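Local coordinates for protein purine nucleoside phosphorylase (Bacillus licheniformis, PDB 6DZD) that is probably a zinc-containing purine nucleoside phosphorylase that splits adenosine, inosine and methylthioadenosine with phosphate and may also deaminate adenosine, at residues N5-D10 / R179-P184; V30-T35 / P134-D139. All coordinates share one frame; numbering follows the deposited sequence.

Interaction 1. Residues N5-D10 / R179-P184; sequences NPFRLD and RAVIGP
Apolar contacts carry the meeting of Phe7 and Pro6 with Val181, Gly183 and Pro184. The far end of the Phe7 ring does most of the touching: CZ of Phe7 lies 3.8 Å from CG1 of Val181, and CE1 of Phe7 lies 4.0 Å from CD of Pro184, whose side chain approaches from the opposite direction. Both partners come at the ring obliquely. Phe7 turns its CG anti to the carbonyl carbon (chi1 -64°), which sends the ring across the gap, while Val181 offers CG1, the branch anti to its own backbone N (chi1 161°). That same methyl also receives Pro6, tip to tip, with CG of Pro6 4.1 Å away. The peptide bond before Pro6 is cis, a form that proline adopts more readily than other residues, and it bends the chain just ahead of strand 7-10.

This is packing between two mixed beta-sheets laid face to face in the YfiH fold. Strand 7-10 is an edge strand of one, whereas strand 179-182 lies inside the other, between strands 133-139 and 243-245. Tyr136 of strand 133-139 touches both Phe7 and Val181, and Ile17 and Trp20 add further apolar cover.

The ring also meets main chain: CA of Gly183 sits 3.9 Å from CE1 of Phe7. Glycine suits this place, because a CB here would run into CD of the following Pro184, besides pressing toward the Phe7 ring. No hydrogen bond joins the segments.

Charge plays its part away from the interface, where NH2 of Arg8 forms a salt bridge with OD1 of Asp10 at 3.4 Å within strand 7-10. Beyond the ring, Pro184 also packs on Phe257, its side chain about 11 Å from the zinc ion.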
ATOM      1  N   ASN A   5     -13.086   4.038  -8.726  1.00 37.90           N
ATOM      2  CA  ASN A   5     -13.551   2.743  -8.262  1.00 36.85           C
ATOM      3  C   ASN A   5     -12.375   1.795  -8.118  1.00 34.51           C
ATOM      4  O   ASN A   5     -11.562   1.693  -9.038  1.00 34.71           O
ATOM      5  CB  ASN A   5     -14.562   2.151  -9.235  1.00 39.18           C
ATOM      6  CG  ASN A   5     -15.656   1.400  -8.522  1.00 39.57           C
ATOM      7  OD1 ASN A   5     -15.878   0.202  -8.760  1.00 39.53           O
ATOM      8  ND2 ASN A   5     -16.349   2.103  -7.615  1.00 40.29           N
ATOM      9  N   PRO A   6     -12.266   1.056  -7.014  1.00 32.73           N
ATOM     10  CA  PRO A   6     -13.176   0.834  -5.884  1.00 32.57           C
ATOM     11  C   PRO A   6     -13.113   1.882  -4.761  1.00 32.04           C
ATOM     12  O   PRO A   6     -13.662   1.659  -3.677  1.00 31.80           O
ATOM     13  CB  PRO A   6     -12.718  -0.521  -5.359  1.00 31.05           C
ATOM     14  CG  PRO A   6     -11.236  -0.603  -5.754  1.00 29.91           C
ATOM     15  CD  PRO A   6     -10.933   0.509  -6.723  1.00 30.90           C
ATOM     16  N   PHE A   7     -12.447   2.999  -5.010  1.00 32.14           N
ATOM     17  CA  PHE A   7     -12.338   4.060  -4.028  1.00 31.97           C
ATOM     18  C   PHE A   7     -13.402   5.126  -4.262  1.00 34.55           C
ATOM     19  O   PHE A   7     -13.923   5.295  -5.363  1.00 36.53           O
ATOM     20  CB  PHE A   7     -10.934   4.694  -4.079  1.00 31.00           C
ATOM     21  CG  PHE A   7      -9.820   3.749  -3.706  1.00 29.06           C
ATOM     22  CD1 PHE A   7      -9.198   2.968  -4.669  1.00 28.94           C
ATOM     23  CD2 PHE A   7      -9.411   3.620  -2.390  1.00 27.80           C
ATOM     24  CE1 PHE A   7      -8.167   2.074  -4.321  1.00 27.75           C
ATOM     25  CE2 PHE A   7      -8.389   2.731  -2.042  1.00 26.60           C
ATOM     26  CZ  PHE A   7      -7.769   1.959  -3.014  1.00 26.66           C
ATOM     27  N   ARG A   8     -13.710   5.856  -3.197  1.00 34.90           N
ATOM     28  CA  ARG A   8     -14.575   7.024  -3.265  1.00 37.72           C
ATOM     29  C   ARG A   8     -13.802   8.204  -2.697  1.00 37.50           C
ATOM     30  O   ARG A   8     -13.125   8.068  -1.674  1.00 35.55           O
ATOM     31  CB  ARG A   8     -15.877   6.826  -2.496  1.00 39.34           C
ATOM     32  CG  ARG A   8     -16.898   7.913  -2.768  1.00 43.15           C
ATOM     33  CD  ARG A   8     -18.154   7.761  -1.915  1.00 45.27           C
ATOM     34  NE  ARG A   8     -17.937   8.145  -0.518  1.00 44.44           N
ATOM     35  CZ  ARG A   8     -17.563   7.303   0.441  1.00 41.93           C
ATOM     36  NH1 ARG A   8     -17.361   6.018   0.159  1.00 40.01           N
ATOM     37  NH2 ARG A   8     -17.389   7.741   1.686  1.00 41.66           N
ATOM     38  N   LEU A   9     -13.862   9.333  -3.403  1.00 39.79           N
ATOM     39  CA  LEU A   9     -13.172  10.566  -3.034  1.00 40.28           C
ATOM     40  C   LEU A   9     -13.974  11.387  -2.028  1.00 42.22           C
ATOM     41  O   LEU A   9     -15.014  11.951  -2.377  1.00 45.49           O
ATOM     42  CB  LEU A   9     -12.875  11.385  -4.284  1.00 42.34           C
ATOM     43  CG  LEU A   9     -11.836  12.501  -4.129  1.00 42.64           C
ATOM     44  CD1 LEU A   9     -10.632  12.040  -3.334  1.00 39.51           C
ATOM     45  CD2 LEU A   9     -11.401  13.026  -5.496  1.00 44.49           C
ATOM     46  N   ASP A  10     -13.536  11.394  -0.764  1.00 40.61           N
ATOM     47  CA  ASP A  10     -13.988  12.381   0.229  1.00 42.58           C
ATOM     48  C   ASP A  10     -12.988  13.532   0.156  1.00 43.04           C
ATOM     49  O   ASP A  10     -12.011  13.585   0.903  1.00 41.22           O
ATOM     50  CB  ASP A  10     -14.057  11.780   1.630  1.00 41.00           C
ATOM     51  CG  ASP A  10     -15.323  11.010   1.867  1.00 42.03           C
ATOM     52  OD1 ASP A  10     -16.064  10.816   0.881  1.00 43.64           O
ATOM     53  OD2 ASP A  10     -15.572  10.582   3.021  1.00 41.54           O
ATOM     54  N   ARG A 179     -10.779 -11.052   0.341  1.00 20.64           N
ATOM     55  CA  ARG A 179     -10.923  -9.970  -0.609  1.00 20.99           C
ATOM     56  C   ARG A 179      -9.638  -9.158  -0.622  1.00 20.39           C
ATOM     57  O   ARG A 179      -8.925  -9.089   0.383  1.00 19.40           O
ATOM     58  CB  ARG A 179     -12.116  -9.084  -0.249  1.00 20.97           C
ATOM     59  CG  ARG A 179     -13.435  -9.580  -0.805  1.00 21.87           C
ATOM     60  CD  ARG A 179     -14.158 -10.539   0.154  1.00 21.81           C
ATOM     61  NE  ARG A 179     -15.465 -10.941  -0.376  1.00 22.88           N
ATOM     62  CZ  ARG A 179     -15.991 -12.162  -0.272  1.00 24.07           C
ATOM     63  NH1 ARG A 179     -17.189 -12.415  -0.795  1.00 25.71           N
ATOM     64  NH2 ARG A 179     -15.322 -13.132   0.350  1.00 23.78           N
ATOM     65  N   ALA A 180      -9.339  -8.562  -1.777  1.00 19.15           N
ATOM     66  CA  ALA A 180      -8.122  -7.790  -1.960  1.00 18.77           C
ATOM     67  C   ALA A 180      -8.388  -6.573  -2.831  1.00 19.49           C
ATOM     68  O   ALA A 180      -9.199  -6.622  -3.760  1.00 20.57           O
ATOM     69  CB  ALA A 180      -7.024  -8.648  -2.585  1.00 19.28           C
ATOM     70  N   VAL A 181      -7.707  -5.480  -2.522  1.00 18.32           N
ATOM     71  CA  VAL A 181      -7.746  -4.281  -3.339  1.00 18.71           C
ATOM     72  C   VAL A 181      -6.314  -3.830  -3.608  1.00 18.20           C
ATOM     73  O   VAL A 181      -5.461  -3.865  -2.712  1.00 16.98           O
ATOM     74  CB  VAL A 181      -8.571  -3.160  -2.669  1.00 18.74           C
ATOM     75  CG1 VAL A 181      -8.225  -1.772  -3.276  1.00 18.87           C
ATOM     76  CG2 VAL A 181     -10.082  -3.454  -2.767  1.00 19.72           C
ATOM     77  N   ILE A 182      -6.042  -3.453  -4.862  1.00 18.38           N
ATOM     78  CA  ILE A 182      -4.767  -2.867  -5.280  1.00 18.23           C
ATOM     79  C   ILE A 182      -5.008  -1.384  -5.560  1.00 18.25           C
ATOM     80  O   ILE A 182      -5.850  -1.028  -6.395  1.00 19.13           O
ATOM     81  CB  ILE A 182      -4.181  -3.595  -6.506  1.00 19.60           C
ATOM     82  CG1 ILE A 182      -3.842  -5.041  -6.144  1.00 19.69           C
ATOM     83  CG2 ILE A 182      -2.947  -2.902  -7.016  1.00 18.96           C
ATOM     84  CD1 ILE A 182      -3.351  -5.889  -7.307  1.00 21.37           C
ATOM     85  N   GLY A 183      -4.278  -0.521  -4.847  1.00 19.21           N
ATOM     86  CA  GLY A 183      -4.523   0.903  -4.849  1.00 19.21           C
ATOM     87  C   GLY A 183      -3.717   1.662  -5.887  1.00 19.20           C
ATOM     88  O   GLY A 183      -3.061   1.077  -6.760  1.00 19.29           O
ATOM     89  N   PRO A 184      -3.760   2.994  -5.805  1.00 18.49           N
ATOM     90  CA  PRO A 184      -2.982   3.826  -6.731  1.00 18.28           C
ATOM     91  C   PRO A 184      -1.493   3.542  -6.616  1.00 17.75           C
ATOM     92  O   PRO A 184      -0.920   3.545  -5.524  1.00 17.72           O
ATOM     93  CB  PRO A 184      -3.317   5.258  -6.296  1.00 19.28           C
ATOM     94  CG  PRO A 184      -4.619   5.152  -5.652  1.00 19.68           C
ATOM     95  CD  PRO A 184      -4.649   3.804  -4.962  1.00 19.09           C
TER

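Interaction 2. Residues V30-T35 / P134-D139; sequences VTAGFT and PVYFYD
Tyr136 reaches across to Gly33 and gives its hydroxyl proton to the main chain: OH of Tyr136 lies 2.6 Å from O of Gly33. The oxygen sits at the edge of the tyrosine ring, in its plane, but the donor stands above the carbonyl plane, 66° out of it. The phenol gets there because CG is anti to the carbonyl carbon (chi1 -58°). Along the way its CD2 passes the small methyl of Ala32, and the hydroxyl meets the edge of the Phe34 ring. A phenylalanine in place of Tyr136 would probably keep much of this packing but leave O of Gly33 without its bond from the facing sheet.

Phe34 swings CG anti to its backbone N (chi1 -163°), which lowers the ring toward the opposite strand. Its CE1 comes 3.6 Å from CG of Pro134, the two side chains crossing at about a right angle; the apolar proline ring gives the buried aromatic a compact hydrocarbon surface. At the other end Val30 forms a CH-pi contact, its CG2 3.5 Å from the centroid of the Tyr138 ring and over one face, offset toward the rim.

The strands run antiparallel, their axes 9.2 Å apart, too far for backbone pairing, so the sheets are joined here through side chains, one of them reaching the main chain of Gly33. Strand 30-35 lies between strands 14-17 and 270-276, whose Ile274 touches Val30 and Ala32. Strand 133-139 lies between strands 144-150 and 179-182, and turns Phe137 the other way, onto Met163, Val164 and Trp167 of helix 159-169.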
ATOM      1  N   VAL A  30     -15.156  -2.596   8.510  1.00 27.94           N
ATOM      2  CA  VAL A  30     -13.817  -2.242   8.072  1.00 25.73           C
ATOM      3  C   VAL A  30     -13.780  -0.796   7.609  1.00 25.20           C
ATOM      4  O   VAL A  30     -14.694  -0.327   6.911  1.00 25.79           O
ATOM      5  CB  VAL A  30     -13.347  -3.183   6.955  1.00 24.27           C
ATOM      6  CG1 VAL A  30     -11.937  -2.789   6.476  1.00 22.21           C
ATOM      7  CG2 VAL A  30     -13.387  -4.591   7.458  1.00 24.93           C
ATOM      8  N   THR A  31     -12.725  -0.078   8.012  1.00 23.96           N
ATOM      9  CA  THR A  31     -12.384   1.217   7.432  1.00 23.07           C
ATOM     10  C   THR A  31     -11.056   1.104   6.682  1.00 21.37           C
ATOM     11  O   THR A  31     -10.024   0.784   7.274  1.00 20.65           O
ATOM     12  CB  THR A  31     -12.324   2.280   8.518  1.00 24.02           C
ATOM     13  OG1 THR A  31     -13.542   2.214   9.270  1.00 26.25           O
ATOM     14  CG2 THR A  31     -12.161   3.673   7.906  1.00 23.43           C
ATOM     15  N   ALA A  32     -11.090   1.351   5.378  1.00 21.38           N
ATOM     16  CA  ALA A  32      -9.922   1.194   4.524  1.00 20.87           C
ATOM     17  C   ALA A  32      -9.867   2.353   3.534  1.00 21.81           C
ATOM     18  O   ALA A  32     -10.906   2.915   3.165  1.00 22.81           O
ATOM     19  CB  ALA A  32      -9.954  -0.147   3.788  1.00 20.66           C
ATOM     20  N   GLY A  33      -8.653   2.753   3.159  1.00 19.06           N
ATOM     21  CA  GLY A  33      -8.519   3.825   2.191  1.00 20.22           C
ATOM     22  C   GLY A  33      -7.070   4.172   1.913  1.00 19.81           C
ATOM     23  O   GLY A  33      -6.148   3.458   2.311  1.00 18.44           O
ATOM     24  N   PHE A  34      -6.895   5.321   1.249  1.00 20.18           N
ATOM     25  CA  PHE A  34      -5.632   5.808   0.695  1.00 19.89           C
ATOM     26  C   PHE A  34      -5.694   7.331   0.670  1.00 21.05           C
ATOM     27  O   PHE A  34      -6.700   7.894   0.234  1.00 21.94           O
ATOM     28  CB  PHE A  34      -5.444   5.252  -0.723  1.00 19.79           C
ATOM     29  CG  PHE A  34      -4.041   5.327  -1.266  1.00 18.85           C
ATOM     30  CD1 PHE A  34      -3.083   4.399  -0.886  1.00 17.35           C
ATOM     31  CD2 PHE A  34      -3.709   6.268  -2.235  1.00 19.30           C
ATOM     32  CE1 PHE A  34      -1.800   4.425  -1.423  1.00 16.48           C
ATOM     33  CE2 PHE A  34      -2.424   6.314  -2.785  1.00 18.46           C
ATOM     34  CZ  PHE A  34      -1.461   5.384  -2.382  1.00 17.09           C
ATOM     35  N   THR A  35      -4.659   8.002   1.147  1.00 18.22           N
ATOM     36  CA  THR A  35      -4.754   9.456   1.140  1.00 19.07           C
ATOM     37  C   THR A  35      -4.290  10.022  -0.208  1.00 18.81           C
ATOM     38  O   THR A  35      -3.642   9.351  -1.020  1.00 18.11           O
ATOM     39  CB  THR A  35      -3.960  10.083   2.298  1.00 19.18           C
ATOM     40  OG1 THR A  35      -2.584   9.702   2.215  1.00 18.03           O
ATOM     41  CG2 THR A  35      -4.544   9.649   3.651  1.00 19.45           C
ATOM     42  N   PRO A 134       0.229  -0.507  -3.356  1.00 17.59           N
ATOM     43  CA  PRO A 134      -0.467  -0.822  -2.113  1.00 17.27           C
ATOM     44  C   PRO A 134      -1.464  -1.957  -2.287  1.00 17.92           C
ATOM     45  O   PRO A 134      -2.281  -1.946  -3.215  1.00 19.52           O
ATOM     46  CB  PRO A 134      -1.195   0.487  -1.792  1.00 17.40           C
ATOM     47  CG  PRO A 134      -1.119   1.312  -3.027  1.00 18.18           C
ATOM     48  CD  PRO A 134      -0.478   0.540  -4.101  1.00 18.39           C
ATOM     49  N   VAL A 135      -1.428  -2.945  -1.403  1.00 17.15           N
ATOM     50  CA  VAL A 135      -2.383  -4.046  -1.449  1.00 18.01           C
ATOM     51  C   VAL A 135      -3.202  -4.063  -0.162  1.00 17.41           C
ATOM     52  O   VAL A 135      -2.678  -3.832   0.932  1.00 16.42           O
ATOM     53  CB  VAL A 135      -1.684  -5.395  -1.683  1.00 18.30           C
ATOM     54  CG1 VAL A 135      -2.717  -6.446  -2.029  1.00 19.71           C
ATOM     55  CG2 VAL A 135      -0.662  -5.263  -2.816  1.00 18.72           C
ATOM     56  N   TYR A 136      -4.498  -4.313  -0.297  1.00 17.33           N
ATOM     57  CA  TYR A 136      -5.388  -4.444   0.845  1.00 16.97           C
ATOM     58  C   TYR A 136      -5.912  -5.872   0.917  1.00 17.45           C
ATOM     59  O   TYR A 136      -6.077  -6.546  -0.098  1.00 18.46           O
ATOM     60  CB  TYR A 136      -6.559  -3.464   0.758  1.00 17.65           C
ATOM     61  CG  TYR A 136      -6.187  -2.003   0.664  1.00 17.61           C
ATOM     62  CD1 TYR A 136      -5.677  -1.471  -0.512  1.00 18.34           C
ATOM     63  CD2 TYR A 136      -6.368  -1.142   1.741  1.00 17.14           C
ATOM     64  CE1 TYR A 136      -5.345  -0.115  -0.619  1.00 18.47           C
ATOM     65  CE2 TYR A 136      -6.042   0.211   1.645  1.00 17.37           C
ATOM     66  CZ  TYR A 136      -5.530   0.717   0.453  1.00 18.01           C
ATOM     67  OH  TYR A 136      -5.201   2.041   0.314  1.00 18.41           O
ATOM     68  N   PHE A 137      -6.165  -6.335   2.130  1.00 16.93           N
ATOM     69  CA  PHE A 137      -6.604  -7.705   2.339  1.00 17.45           C
ATOM     70  C   PHE A 137      -7.717  -7.691   3.363  1.00 17.45           C
ATOM     71  O   PHE A 137      -7.560  -7.111   4.438  1.00 17.15           O
ATOM     72  CB  PHE A 137      -5.469  -8.597   2.846  1.00 17.33           C
ATOM     73  CG  PHE A 137      -4.280  -8.664   1.941  1.00 17.45           C
ATOM     74  CD1 PHE A 137      -3.318  -7.656   1.961  1.00 16.72           C
ATOM     75  CD2 PHE A 137      -4.098  -9.755   1.105  1.00 18.46           C
ATOM     76  CE1 PHE A 137      -2.207  -7.733   1.142  1.00 16.92           C
ATOM     77  CE2 PHE A 137      -3.005  -9.855   0.292  1.00 18.86           C
ATOM     78  CZ  PHE A 137      -2.053  -8.849   0.304  1.00 18.05           C
ATOM     79  N   TYR A 138      -8.809  -8.380   3.065  1.00 18.38           N
ATOM     80  CA  TYR A 138      -9.915  -8.443   4.003  1.00 18.57           C
ATOM     81  C   TYR A 138     -10.556  -9.815   3.939  1.00 19.33           C
ATOM     82  O   TYR A 138     -10.952 -10.266   2.859  1.00 19.95           O
ATOM     83  CB  TYR A 138     -10.935  -7.349   3.698  1.00 18.86           C
ATOM     84  CG  TYR A 138     -12.147  -7.412   4.575  1.00 19.67           C
ATOM     85  CD1 TYR A 138     -12.055  -7.791   5.918  1.00 20.53           C
ATOM     86  CD2 TYR A 138     -13.393  -7.088   4.068  1.00 20.71           C
ATOM     87  CE1 TYR A 138     -13.180  -7.842   6.715  1.00 22.42           C
ATOM     88  CE2 TYR A 138     -14.521  -7.140   4.861  1.00 22.58           C
ATOM     89  CZ  TYR A 138     -14.409  -7.511   6.172  1.00 23.43           C
ATOM     90  OH  TYR A 138     -15.535  -7.540   6.930  1.00 25.54           O
ATOM     91  N   ASP A 139     -10.632 -10.484   5.091  1.00 19.44           N
ATOM     92  CA  ASP A 139     -11.376 -11.732   5.236  1.00 20.78           C
ATOM     93  C   ASP A 139     -12.599 -11.483   6.111  1.00 22.58           C
ATOM     94  O   ASP A 139     -12.476 -11.391   7.340  1.00 23.36           O
ATOM     95  CB  ASP A 139     -10.491 -12.824   5.842  1.00 20.80           C
ATOM     96  CG  ASP A 139     -11.185 -14.180   5.916  1.00 22.21           C
ATOM     97  OD1 ASP A 139     -12.427 -14.247   5.841  1.00 23.50           O
ATOM     98  OD2 ASP A 139     -10.472 -15.192   6.064  1.00 22.17           O
TER

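In the fold
Starting near the N terminus, the chain lays down 5-10, whose residues 7-10 form an edge strand, returns through strand 14-17 and reaches 30-35, all in one mixed sheet. About a hundred residues later, 134-139 adds an interior strand to the facing sheet and closes the loop of interaction 2. The larger loop of interaction 1 closes when 179-184 arrives, after strand 144-150 and helices 152-157 and 159-169, so interaction 2 is nested inside it. The later segments are neighbouring antiparallel strands, with probable hydrogen bonds from N of Tyr136 to O of Val181 and from N of Arg179 to O of Tyr138. The two contacts, with centres about 8 Å apart, tie the sheets face to face.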